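Local coordinates for protein vestitone reductase (PDB 2P4H) that catalyses the stereospecific NADPH-dependent reduction of (3R)-vestitone to the isoflavanol DMI, the penultimate step in making the phytoalexin medicarpin in alfalfa, at residues G9-K19 / D41-P49; G192-I203 / D311-Y321. One frame throughout, in Å; residues are numbered along the deposited sequence.

Contact 1 (G9-K19 / D41-P49); sequences GTGFLGSWIIK and DVSFLTNLP
Leu45 pushes into the angle between the glycine-rich turn and the helix that follows it. From CB its chain leads through CG, which lies near the carbonyl oxygen of Gly9, and there it forks. CD1 comes to 3.5 Å from Gly9 O and meets the methyl CG2 of Thr10, while CD2 turns to the helix, 3.7 Å from Ser15 CB, with CD1 of Ile18 a little farther off. Cutting Leu45 back to an alanine would probably open a gap between Gly9, Ser15 and Ile18 and set the Ile18 methyl free to shift. Beside Leu45, the Phe44 ring presents its edge: Ser15 CB lies in the ring plane, 3.8 Å from CE1, and Thr10 CB meets CZ. Ser15 OG, placed between its own N and carbonyl carbon (chi1 60°), hydrogen-bonds back to Gly11 O at 2.7 Å; the same oxygen accepts the helical N-H of Ser15 from the opposite face of its plane. Farther along, Leu48 CD1 rests 3.9 Å from Lys19 CA and near Ile18 CG2. Helix 12-23, whose first turn belongs to the predicted NADP(+)-binding site of this Rossmann-type fold, packs against 43-46, with strands 27-31 and 55-57 behind Ile18 and Leu45.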
loop_
_atom_site.group_PDB
_atom_site.type_symbol
_atom_site.label_atom_id
_atom_site.label_comp_id
_atom_site.label_asym_id
_atom_site.label_seq_id
_atom_site.Cartn_x
_atom_site.Cartn_y
_atom_site.Cartn_z
ATOM N N GLY A 9 -2.001 -6.506 10.277
ATOM C CA GLY A 9 -2.399 -7.789 9.722
ATOM C C GLY A 9 -3.820 -7.983 9.230
ATOM O O GLY A 9 -4.055 -8.816 8.353
ATOM N N THR A 10 -4.777 -7.247 9.787
ATOM C CA THR A 10 -6.160 -7.404 9.347
ATOM C C THR A 10 -6.558 -6.388 8.283
ATOM O O THR A 10 -7.693 -6.387 7.811
ATOM C CB THR A 10 -7.151 -7.310 10.527
ATOM O OG1 THR A 10 -6.978 -6.063 11.206
ATOM C CG2 THR A 10 -6.930 -8.461 11.503
ATOM N N GLY A 11 -5.626 -5.518 7.906
ATOM C CA GLY A 11 -5.924 -4.539 6.878
ATOM C C GLY A 11 -5.870 -5.183 5.504
ATOM O O GLY A 11 -5.388 -6.304 5.356
ATOM N N PHE A 12 -6.366 -4.475 4.495
ATOM C CA PHE A 12 -6.363 -4.978 3.125
ATOM C C PHE A 12 -4.968 -5.414 2.669
ATOM O O PHE A 12 -4.759 -6.571 2.292
ATOM C CB PHE A 12 -6.935 -3.890 2.199
ATOM C CG PHE A 12 -6.672 -4.107 0.728
ATOM C CD1 PHE A 12 -6.838 -5.357 0.135
ATOM C CD2 PHE A 12 -6.306 -3.032 -0.077
ATOM C CE1 PHE A 12 -6.644 -5.529 -1.239
ATOM C CE2 PHE A 12 -6.113 -3.194 -1.447
ATOM C CZ PHE A 12 -6.282 -4.440 -2.029
ATOM N N LEU A 13 -4.004 -4.504 2.712
ATOM C CA LEU A 13 -2.657 -4.848 2.269
ATOM C C LEU A 13 -1.969 -5.844 3.200
ATOM O O LEU A 13 -1.384 -6.831 2.746
ATOM C CB LEU A 13 -1.798 -3.586 2.140
ATOM C CG LEU A 13 -0.385 -3.856 1.619
ATOM C CD1 LEU A 13 -0.449 -4.515 0.248
ATOM C CD2 LEU A 13 0.396 -2.552 1.558
ATOM N N GLY A 14 -2.037 -5.583 4.502
ATOM C CA GLY A 14 -1.403 -6.470 5.457
ATOM C C GLY A 14 -1.870 -7.909 5.360
ATOM O O GLY A 14 -1.051 -8.832 5.360
ATOM N N SER A 15 -3.181 -8.113 5.277
ATOM C CA SER A 15 -3.700 -9.471 5.198
ATOM C C SER A 15 -3.298 -10.153 3.895
ATOM O O SER A 15 -3.020 -11.352 3.884
ATOM C CB SER A 15 -5.226 -9.490 5.376
ATOM O OG SER A 15 -5.900 -8.740 4.383
ATOM N N TRP A 16 -3.249 -9.405 2.795
ATOM C CA TRP A 16 -2.854 -10.019 1.534
ATOM C C TRP A 16 -1.384 -10.416 1.596
ATOM O O TRP A 16 -0.992 -11.470 1.094
ATOM C CB TRP A 16 -3.088 -9.080 0.347
ATOM C CG TRP A 16 -2.922 -9.820 -0.941
ATOM C CD1 TRP A 16 -1.789 -9.916 -1.700
ATOM C CD2 TRP A 16 -3.882 -10.696 -1.541
ATOM N NE1 TRP A 16 -1.985 -10.807 -2.733
ATOM C CE2 TRP A 16 -3.262 -11.299 -2.656
ATOM C CE3 TRP A 16 -5.209 -11.035 -1.239
ATOM C CZ2 TRP A 16 -3.924 -12.225 -3.472
ATOM C CZ3 TRP A 16 -5.866 -11.954 -2.046
ATOM C CH2 TRP A 16 -5.223 -12.538 -3.149
ATOM N N ILE A 17 -0.568 -9.570 2.217
ATOM C CA ILE A 17 0.851 -9.864 2.352
ATOM C C ILE A 17 1.061 -11.105 3.228
ATOM O O ILE A 17 1.950 -11.911 2.956
ATOM C CB ILE A 17 1.609 -8.639 2.922
ATOM C CG1 ILE A 17 1.760 -7.589 1.815
ATOM C CG2 ILE A 17 2.974 -9.051 3.465
ATOM C CD1 ILE A 17 2.472 -6.317 2.244
ATOM N N ILE A 18 0.243 -11.268 4.268
ATOM C CA ILE A 18 0.364 -12.447 5.125
ATOM C C ILE A 18 0.041 -13.689 4.290
ATOM O O ILE A 18 0.744 -14.698 4.357
ATOM C CB ILE A 18 -0.596 -12.363 6.334
ATOM C CG1 ILE A 18 -0.087 -11.300 7.314
ATOM C CG2 ILE A 18 -0.714 -13.727 7.017
ATOM C CD1 ILE A 18 -0.969 -11.088 8.517
ATOM N N LYS A 19 -1.023 -13.600 3.498
ATOM C CA LYS A 19 -1.432 -14.698 2.625
ATOM C C LYS A 19 -0.264 -15.072 1.708
ATOM O O LYS A 19 0.102 -16.245 1.582
ATOM C CB LYS A 19 -2.637 -14.254 1.787
ATOM C CG LYS A 19 -3.069 -15.223 0.702
ATOM C CD LYS A 19 -4.255 -14.653 -0.065
ATOM C CE LYS A 19 -4.688 -15.550 -1.217
ATOM N NZ LYS A 19 -3.659 -15.642 -2.286
ATOM N N ASP A 41 -12.373 -10.914 15.358
ATOM C CA ASP A 41 -12.484 -12.050 14.451
ATOM C C ASP A 41 -11.386 -12.031 13.395
ATOM O O ASP A 41 -11.391 -11.193 12.492
ATOM C CB ASP A 41 -13.855 -12.051 13.773
ATOM C CG ASP A 41 -13.991 -13.147 12.737
ATOM O OD1 ASP A 41 -13.684 -14.314 13.059
ATOM O OD2 ASP A 41 -14.411 -12.843 11.601
ATOM N N VAL A 42 -10.445 -12.963 13.514
ATOM C CA VAL A 42 -9.337 -13.060 12.570
ATOM C C VAL A 42 -9.392 -14.372 11.797
ATOM O O VAL A 42 -8.376 -14.844 11.286
ATOM C CB VAL A 42 -7.976 -12.975 13.296
ATOM C CG1 VAL A 42 -7.824 -11.616 13.956
ATOM C CG2 VAL A 42 -7.866 -14.089 14.333
ATOM N N SER A 43 -10.582 -14.954 11.710
ATOM C CA SER A 43 -10.760 -16.215 11.004
ATOM C C SER A 43 -10.274 -16.164 9.560
ATOM O O SER A 43 -9.730 -17.145 9.052
ATOM C CB SER A 43 -12.231 -16.638 11.041
ATOM O OG SER A 43 -12.645 -16.906 12.370
ATOM N N PHE A 44 -10.456 -15.026 8.896
ATOM C CA PHE A 44 -10.023 -14.911 7.510
ATOM C C PHE A 44 -8.505 -14.997 7.402
ATOM O O PHE A 44 -7.964 -15.193 6.316
ATOM C CB PHE A 44 -10.557 -13.617 6.877
ATOM C CG PHE A 44 -9.939 -12.361 7.420
ATOM C CD1 PHE A 44 -8.833 -11.791 6.797
ATOM C CD2 PHE A 44 -10.478 -11.732 8.536
ATOM C CE1 PHE A 44 -8.277 -10.611 7.276
ATOM C CE2 PHE A 44 -9.928 -10.551 9.025
ATOM C CZ PHE A 44 -8.824 -9.988 8.392
ATOM N N LEU A 45 -7.823 -14.862 8.537
ATOM C CA LEU A 45 -6.369 -14.969 8.574
ATOM C C LEU A 45 -5.960 -16.365 9.036
ATOM O O LEU A 45 -5.134 -17.018 8.407
ATOM C CB LEU A 45 -5.762 -13.928 9.524
ATOM C CG LEU A 45 -5.729 -12.464 9.075
ATOM C CD1 LEU A 45 -5.079 -11.616 10.161
ATOM C CD2 LEU A 45 -4.950 -12.342 7.767
ATOM N N THR A 46 -6.551 -16.825 10.136
ATOM C CA THR A 46 -6.223 -18.140 10.676
ATOM C C THR A 46 -6.658 -19.287 9.769
ATOM O O THR A 46 -6.172 -20.411 9.908
ATOM C CB THR A 46 -6.835 -18.343 12.084
ATOM O OG1 THR A 46 -8.255 -18.169 12.026
ATOM C CG2 THR A 46 -6.247 -17.341 13.065
ATOM N N ASN A 47 -7.565 -19.003 8.840
ATOM C CA ASN A 47 -8.035 -20.022 7.909
ATOM C C ASN A 47 -7.170 -20.067 6.654
ATOM O O ASN A 47 -7.323 -20.958 5.820
ATOM C CB ASN A 47 -9.495 -19.772 7.518
ATOM C CG ASN A 47 -10.463 -20.091 8.644
ATOM O OD1 ASN A 47 -10.394 -21.160 9.249
ATOM N ND2 ASN A 47 -11.374 -19.167 8.925
ATOM N N LEU A 48 -6.262 -19.106 6.518
ATOM C CA LEU A 48 -5.379 -19.072 5.359
ATOM C C LEU A 48 -4.479 -20.301 5.382
ATOM O O LEU A 48 -4.030 -20.735 6.444
ATOM C CB LEU A 48 -4.510 -17.810 5.372
ATOM C CG LEU A 48 -5.180 -16.444 5.199
ATOM C CD1 LEU A 48 -4.125 -15.357 5.346
ATOM C CD2 LEU A 48 -5.856 -16.351 3.837
ATOM N N PRO A 49 -4.210 -20.886 4.208
ATOM C CA PRO A 49 -3.353 -22.072 4.142
ATOM C C PRO A 49 -2.007 -21.839 4.828
ATOM O O PRO A 49 -1.328 -20.847 4.556
ATOM C CB PRO A 49 -3.208 -22.302 2.640
ATOM C CG PRO A 49 -4.524 -21.829 2.110
ATOM C CD PRO A 49 -4.736 -20.543 2.875
HETATM O O HOH W 1 -1.862 -18.351 2.445
#

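Contact 2 (G192-I203 / D311-Y321); sequences GRFVCPKLPDSI and DAIQCCKEKGY
Gly192 runs close against helix 305-319, its CA 4.3 Å from that of Ala312, at backbone angles (phi 159°, psi -156°) that call for glycine. Ala312 CA makes a CA-H...O contact with Gly192 O. The next residue, Arg193, lays CG against Asp311 and, bent at chi3 (60°), carries its guanidinium along the helix to Glu318. The grip is end-on: Arg193 NH2 gives a nearly straight bond to Glu318 OE1 at 2.8 Å, and NH1 a longer one to OE2, at 3.2 Å and from above the carboxylate plane. Cys315 CB lies over one guanidinium face. Phe194 is clamped between Pro200 CD on one face and Cys315 SG on the other, the sulfur 3.7 Å from the ring centroid. That same sulfur accepts the N-H of Phe194 at 3.4 Å, while Cys316 SG stands at the ring edge and touches Leu199 CD1. The Lys319 chain runs antiparallel beside Phe194, its CD 3.5 Å from Phe194 CE1. Leu199 CB sits over the centre of the Tyr321 ring, a CH-pi contact 3.9 Å from the centroid. A Schellman motif at Gly320 ends the helix and turns Tyr321 back over the loop. Cys sulfur-aromatic contacts and a salt bridge thus join helix 305-319 to the loop after strand 189-191, whose Phe194 touches Phe12 of the predicted NADP(+) site.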
loop_
_atom_site.group_PDB
_atom_site.type_symbol
_atom_site.label_atom_id
_atom_site.label_comp_id
_atom_site.label_asym_id
_atom_site.label_seq_id
_atom_site.Cartn_x
_atom_site.Cartn_y
_atom_site.Cartn_z
ATOM N N GLY A 192 -7.100 -5.413 -6.477
ATOM C CA GLY A 192 -7.024 -6.838 -6.766
ATOM C C GLY A 192 -8.011 -7.597 -5.907
ATOM O O GLY A 192 -9.021 -7.038 -5.480
ATOM N N ARG A 193 -7.750 -8.880 -5.676
ATOM C CA ARG A 193 -8.627 -9.654 -4.807
ATOM C C ARG A 193 -8.264 -9.231 -3.388
ATOM O O ARG A 193 -7.234 -8.592 -3.170
ATOM C CB ARG A 193 -8.380 -11.158 -4.951
ATOM C CG ARG A 193 -8.743 -11.760 -6.294
ATOM C CD ARG A 193 -8.646 -13.281 -6.221
ATOM N NE ARG A 193 -9.545 -13.818 -5.203
ATOM C CZ ARG A 193 -10.841 -14.054 -5.391
ATOM N NH1 ARG A 193 -11.406 -13.814 -6.567
ATOM N NH2 ARG A 193 -11.579 -14.511 -4.389
ATOM N N PHE A 194 -9.108 -9.580 -2.427
ATOM C CA PHE A 194 -8.849 -9.247 -1.033
ATOM C C PHE A 194 -9.488 -10.279 -0.118
ATOM O O PHE A 194 -10.458 -10.939 -0.498
ATOM C CB PHE A 194 -9.371 -7.838 -0.711
ATOM C CG PHE A 194 -10.825 -7.620 -1.052
ATOM C CD1 PHE A 194 -11.823 -7.834 -0.101
ATOM C CD2 PHE A 194 -11.194 -7.177 -2.320
ATOM C CE1 PHE A 194 -13.165 -7.604 -0.412
ATOM C CE2 PHE A 194 -12.529 -6.946 -2.641
ATOM C CZ PHE A 194 -13.519 -7.158 -1.687
ATOM N N VAL A 195 -8.931 -10.433 1.079
ATOM C CA VAL A 195 -9.472 -11.389 2.040
ATOM C C VAL A 195 -10.018 -10.705 3.289
ATOM O O VAL A 195 -10.627 -11.358 4.138
ATOM C CB VAL A 195 -8.415 -12.442 2.470
ATOM C CG1 VAL A 195 -8.016 -13.298 1.274
ATOM C CG2 VAL A 195 -7.196 -11.759 3.076
ATOM N N CYS A 196 -9.805 -9.396 3.402
ATOM C CA CYS A 196 -10.295 -8.646 4.556
ATOM C C CYS A 196 -11.825 -8.561 4.554
ATOM O O CYS A 196 -12.464 -8.661 3.504
ATOM C CB CYS A 196 -9.667 -7.246 4.590
ATOM S SG CYS A 196 -9.776 -6.328 3.048
ATOM N N PRO A 197 -12.431 -8.370 5.738
ATOM C CA PRO A 197 -13.885 -8.282 5.914
ATOM C C PRO A 197 -14.660 -7.122 5.290
ATOM O O PRO A 197 -15.879 -7.203 5.159
ATOM C CB PRO A 197 -14.046 -8.338 7.434
ATOM C CG PRO A 197 -12.818 -7.652 7.918
ATOM C CD PRO A 197 -11.743 -8.256 7.038
ATOM N N LYS A 198 -13.975 -6.052 4.903
ATOM C CA LYS A 198 -14.656 -4.912 4.298
ATOM C C LYS A 198 -14.076 -4.574 2.932
ATOM O O LYS A 198 -12.917 -4.879 2.651
ATOM C CB LYS A 198 -14.549 -3.681 5.202
ATOM C CG LYS A 198 -15.237 -3.825 6.549
ATOM C CD LYS A 198 -15.105 -2.548 7.364
ATOM C CE LYS A 198 -15.814 -2.675 8.701
ATOM N NZ LYS A 198 -15.693 -1.427 9.507
ATOM N N LEU A 199 -14.887 -3.943 2.086
ATOM C CA LEU A 199 -14.439 -3.542 0.754
ATOM C C LEU A 199 -13.374 -2.456 0.889
ATOM O O LEU A 199 -13.642 -1.386 1.438
ATOM C CB LEU A 199 -15.622 -2.993 -0.050
ATOM C CG LEU A 199 -15.302 -2.445 -1.446
ATOM C CD1 LEU A 199 -14.810 -3.575 -2.339
ATOM C CD2 LEU A 199 -16.543 -1.801 -2.039
ATOM N N PRO A 200 -12.145 -2.714 0.400
ATOM C CA PRO A 200 -11.103 -1.688 0.514
ATOM C C PRO A 200 -11.485 -0.409 -0.225
ATOM O O PRO A 200 -12.004 -0.451 -1.340
ATOM C CB PRO A 200 -9.876 -2.361 -0.104
ATOM C CG PRO A 200 -10.118 -3.821 0.154
ATOM C CD PRO A 200 -11.596 -3.967 -0.145
ATOM N N ASP A 201 -11.211 0.730 0.401
ATOM C CA ASP A 201 -11.519 2.026 -0.176
ATOM C C ASP A 201 -10.886 2.205 -1.558
ATOM O O ASP A 201 -11.519 2.730 -2.470
ATOM C CB ASP A 201 -11.030 3.131 0.766
ATOM C CG ASP A 201 -11.329 4.517 0.244
ATOM O OD1 ASP A 201 -12.521 4.866 0.139
ATOM O OD2 ASP A 201 -10.369 5.255 -0.062
ATOM N N SER A 202 -9.641 1.765 -1.714
ATOM C CA SER A 202 -8.954 1.907 -2.991
ATOM C C SER A 202 -9.668 1.145 -4.104
ATOM O O SER A 202 -9.709 1.600 -5.250
ATOM C CB SER A 202 -7.503 1.434 -2.870
ATOM O OG SER A 202 -7.435 0.095 -2.421
ATOM N N ILE A 203 -10.233 -0.009 -3.768
ATOM C CA ILE A 203 -10.952 -0.800 -4.758
ATOM C C ILE A 203 -12.303 -0.154 -5.060
ATOM O O ILE A 203 -12.729 -0.105 -6.215
ATOM C CB ILE A 203 -11.125 -2.261 -4.271
ATOM C CG1 ILE A 203 -9.743 -2.919 -4.184
ATOM C CG2 ILE A 203 -12.056 -3.034 -5.206
ATOM C CD1 ILE A 203 -9.754 -4.366 -3.720
ATOM N N ASP A 311 -9.533 -9.362 -11.114
ATOM C CA ASP A 311 -9.424 -9.942 -9.783
ATOM C C ASP A 311 -10.290 -9.174 -8.792
ATOM O O ASP A 311 -10.969 -9.771 -7.958
ATOM C CB ASP A 311 -7.963 -9.968 -9.311
ATOM C CG ASP A 311 -7.159 -11.073 -9.976
ATOM O OD1 ASP A 311 -7.778 -12.051 -10.444
ATOM O OD2 ASP A 311 -5.913 -10.983 -10.018
ATOM N N ALA A 312 -10.281 -7.850 -8.890
ATOM C CA ALA A 312 -11.088 -7.032 -7.998
ATOM C C ALA A 312 -12.581 -7.263 -8.250
ATOM O O ALA A 312 -13.360 -7.441 -7.314
ATOM C CB ALA A 312 -10.745 -5.555 -8.187
ATOM N N ILE A 313 -12.977 -7.266 -9.517
ATOM C CA ILE A 313 -14.377 -7.459 -9.866
ATOM C C ILE A 313 -14.910 -8.832 -9.463
ATOM O O ILE A 313 -15.989 -8.923 -8.869
ATOM C CB ILE A 313 -14.590 -7.192 -11.374
ATOM C CG1 ILE A 313 -14.498 -5.681 -11.624
ATOM C CG2 ILE A 313 -15.934 -7.742 -11.835
ATOM C CD1 ILE A 313 -14.425 -5.290 -13.085
ATOM N N GLN A 314 -14.163 -9.894 -9.752
ATOM C CA GLN A 314 -14.616 -11.233 -9.379
ATOM C C GLN A 314 -14.719 -11.364 -7.859
ATOM O O GLN A 314 -15.652 -11.987 -7.342
ATOM C CB GLN A 314 -13.669 -12.311 -9.920
ATOM C CG GLN A 314 -13.554 -12.372 -11.441
ATOM C CD GLN A 314 -14.898 -12.315 -12.148
ATOM O OE1 GLN A 314 -15.892 -12.873 -11.676
ATOM N NE2 GLN A 314 -14.931 -11.651 -13.296
ATOM N N CYS A 315 -13.768 -10.776 -7.137
ATOM C CA CYS A 315 -13.784 -10.854 -5.681
ATOM C C CYS A 315 -15.005 -10.109 -5.148
ATOM O O CYS A 315 -15.704 -10.598 -4.257
ATOM C CB CYS A 315 -12.496 -10.263 -5.097
ATOM S SG CYS A 315 -12.278 -10.573 -3.327
ATOM N N CYS A 316 -15.273 -8.931 -5.702
ATOM C CA CYS A 316 -16.430 -8.155 -5.275
ATOM C C CYS A 316 -17.731 -8.910 -5.535
ATOM O O CYS A 316 -18.649 -8.876 -4.714
ATOM C CB CYS A 316 -16.461 -6.805 -5.994
ATOM S SG CYS A 316 -15.296 -5.603 -5.323
ATOM N N LYS A 317 -17.815 -9.587 -6.675
ATOM C CA LYS A 317 -19.015 -10.356 -7.007
ATOM C C LYS A 317 -19.218 -11.485 -6.002
ATOM O O LYS A 317 -20.327 -11.706 -5.513
ATOM C CB LYS A 317 -18.897 -10.930 -8.421
ATOM C CG LYS A 317 -19.011 -9.882 -9.518
ATOM C CD LYS A 317 -18.550 -10.420 -10.863
ATOM C CE LYS A 317 -19.370 -11.617 -11.315
ATOM N NZ LYS A 317 -18.846 -12.160 -12.603
ATOM N N GLU A 318 -18.139 -12.192 -5.689
ATOM C CA GLU A 318 -18.191 -13.301 -4.743
ATOM C C GLU A 318 -18.642 -12.862 -3.358
ATOM O O GLU A 318 -19.392 -13.573 -2.682
ATOM C CB GLU A 318 -16.810 -13.948 -4.618
ATOM C CG GLU A 318 -16.331 -14.686 -5.852
ATOM C CD GLU A 318 -14.853 -15.027 -5.777
ATOM O OE1 GLU A 318 -14.321 -15.136 -4.648
ATOM O OE2 GLU A 318 -14.225 -15.196 -6.842
ATOM N N LYS A 319 -18.186 -11.686 -2.942
ATOM C CA LYS A 319 -18.498 -11.170 -1.617
ATOM C C LYS A 319 -19.740 -10.292 -1.501
ATOM O O LYS A 319 -20.069 -9.821 -0.410
ATOM C CB LYS A 319 -17.267 -10.448 -1.064
ATOM C CG LYS A 319 -16.080 -11.386 -0.866
ATOM C CD LYS A 319 -14.882 -10.680 -0.255
ATOM C CE LYS A 319 -13.731 -11.648 -0.022
ATOM N NZ LYS A 319 -14.081 -12.722 0.955
ATOM N N GLY A 320 -20.429 -10.076 -2.616
ATOM C CA GLY A 320 -21.651 -9.292 -2.589
ATOM C C GLY A 320 -21.547 -7.785 -2.716
ATOM O O GLY A 320 -22.511 -7.074 -2.437
ATOM N N TYR A 321 -20.391 -7.283 -3.136
ATOM C CA TYR A 321 -20.224 -5.844 -3.301
ATOM C C TYR A 321 -20.586 -5.450 -4.728
ATOM O O TYR A 321 -20.749 -4.270 -5.032
ATOM C CB TYR A 321 -18.786 -5.441 -2.975
ATOM C CG TYR A 321 -18.408 -5.744 -1.544
ATOM C CD1 TYR A 321 -19.048 -5.102 -0.482
ATOM C CD2 TYR A 321 -17.433 -6.691 -1.249
ATOM C CE1 TYR A 321 -18.724 -5.403 0.841
ATOM C CE2 TYR A 321 -17.098 -7.001 0.067
ATOM C CZ TYR A 321 -17.748 -6.356 1.107
ATOM O OH TYR A 321 -17.427 -6.682 2.407
HETATM O O HOH W 2 -10.238 -13.481 -9.244
HETATM O O HOH W 3 -11.794 -13.693 2.977
HETATM O O HOH W 4 -14.994 -8.566 2.477
#

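Both contacts are partly buried and lie equally far from the chain centre, but contact 1 has no exposed residue among those that touch, whereas contact 2 has four. Contact 1 joins elements some twenty residues apart inside the Rossmann-type domain, mostly by apolar packing, with no direct hydrogen bond across it and one water bridge at its end. Contact 2 joins elements over a hundred residues apart, buries about twice the surface, and adds buried sulfur-aromatic contacts, and a salt bridge and several waters toward solvent. They meet through segment 192-203: Phe12 packs on Pro200 and Ser15 on Val195, while Phe44 touches Val195 and Pro197. This loop is wedged between the predicted dinucleotide-binding turn and the C-terminal helix.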